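Local coordinates for protein carbohydrate deacetylase (Enterococcus faecalis, PDB 2I5I) that probably catalyses the magnesium-dependent deacetylation of acetylated carbohydrates during the breakdown of oligosaccharides, at residues Ala48-Ser51 and Ala52-Ser55. Numbering follows the deposited sequence.
Sequences AMES and ARIS
Glu50 and Arg53 join their side chains in an i to i+3 salt bridge on the last turns of helix 45-55, the helix of the parallel beta-alpha-beta unit that links strand 35-38 to strand 60-65. The guanidinium grips the carboxylate side-on with two nitrogens, one to each oxygen: NE of Arg53 reaches OE1 of Glu50 at 2.8 Å, and NH2 of Arg53 reaches OE2 of Glu50 at 2.7 Å. OE2 uses its syn lone pair, whereas NE comes to OE1 from the syn side but tilted out of the carboxylate plane; the two planes are turned 37° against each other, so the pair is twisted rather than coplanar. Glu50 sends CG anti to its own nitrogen (chi1 172°) and then bends at chi2, which swings the carboxylate forward along the helix; Arg53 starts extended and bends at chi3 to meet it.

Nonpolar packing accompanies the ion pair: the CG2 methyl of Ile54 lies over one face of the guanidinium, offset toward its rim, and comes to 3.2 Å from OE2 of Glu50. At subunit boundaries, Arg53 packs on Pro57 of a second subunit and Ile54 on Ile54 of a third. On the inner side of the helix, Met49 (selenomethionine) and Ala52 rest on Ile61 of strand 60-65, while Ala48 and Ala52 touch Phe14.

Backbone bonds of the i to i+4 kind run from Ala52, Arg53, Ile54 and Ser55 to the carbonyls of Ala48, Met49, Glu50 and Ser51. The hydroxyl of Ser51 is hydrogen-bonded to Gln22 of helix 18-29. The Ser51 carbonyl oxygen accepts from both Ser55 N at 2.7 Å and Ser55 OG at 2.9 Å, the hydroxyl approaching from 46° above the carbonyl plane, off the lone pairs.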
# COMPACT_ATOMS: atom_id res chain seq x y z
N ALA A 48 6.71 -12.02 -9.22
CA ALA A 48 5.41 -12.00 -9.88
C ALA A 48 4.28 -11.99 -8.87
O ALA A 48 3.27 -11.28 -8.97
CB ALA A 48 5.31 -13.21 -10.81
N MSE A 49 4.41 -12.81 -7.82
CA MSE A 49 3.33 -12.89 -6.85
C MSE A 49 3.22 -11.59 -6.07
O MSE A 49 2.13 -11.13 -5.73
CB MSE A 49 3.58 -14.13 -5.96
CG MSE A 49 3.50 -15.42 -6.76
SE MSE A 49 1.86 -15.82 -7.40
CE MSE A 49 0.92 -15.90 -5.88
N GLU A 50 4.36 -10.95 -5.80
CA GLU A 50 4.34 -9.63 -5.18
C GLU A 50 3.67 -8.60 -6.08
O GLU A 50 2.82 -7.80 -5.64
CB GLU A 50 5.78 -9.19 -4.86
CG GLU A 50 5.98 -7.77 -4.37
CD GLU A 50 5.15 -7.36 -3.19
OE1 GLU A 50 4.65 -8.22 -2.43
OE2 GLU A 50 4.99 -6.13 -3.00
N SER A 51 3.99 -8.58 -7.36
CA SER A 51 3.36 -7.62 -8.28
C SER A 51 1.86 -7.79 -8.32
O SER A 51 1.01 -6.90 -8.33
CB SER A 51 3.96 -7.80 -9.68
OG SER A 51 3.45 -6.86 -10.60
N ALA A 52 1.46 -9.09 -8.31
CA ALA A 52 0.00 -9.31 -8.27
C ALA A 52 -0.63 -8.75 -7.01
O ALA A 52 -1.71 -8.16 -7.06
CB ALA A 52 -0.26 -10.81 -8.43
N ARG A 53 0.01 -8.96 -5.88
CA ARG A 53 -0.51 -8.52 -4.61
C ARG A 53 -0.74 -7.00 -4.61
O ARG A 53 -1.73 -6.54 -4.09
CB ARG A 53 0.43 -8.85 -3.47
CG ARG A 53 -0.02 -8.40 -2.10
CD ARG A 53 1.03 -8.67 -1.02
NE ARG A 53 2.18 -7.79 -1.16
CZ ARG A 53 2.37 -6.62 -0.57
NH1 ARG A 53 1.47 -6.09 0.25
NH2 ARG A 53 3.48 -5.95 -0.82
N ILE A 54 0.24 -6.31 -5.20
CA ILE A 54 0.11 -4.84 -5.07
C ILE A 54 -0.60 -4.23 -6.25
O ILE A 54 -1.24 -3.19 -6.04
CB ILE A 54 1.47 -4.18 -4.83
CG1 ILE A 54 2.41 -4.18 -6.03
CG2 ILE A 54 2.16 -4.84 -3.64
CD1 ILE A 54 3.72 -3.47 -5.77
N SER A 55 -0.48 -4.81 -7.44
CA SER A 55 -1.06 -4.17 -8.62
C SER A 55 -2.18 -4.96 -9.29
O SER A 55 -2.87 -4.39 -10.15
CB SER A 55 0.09 -3.85 -9.60
OG SER A 55 0.45 -4.94 -10.40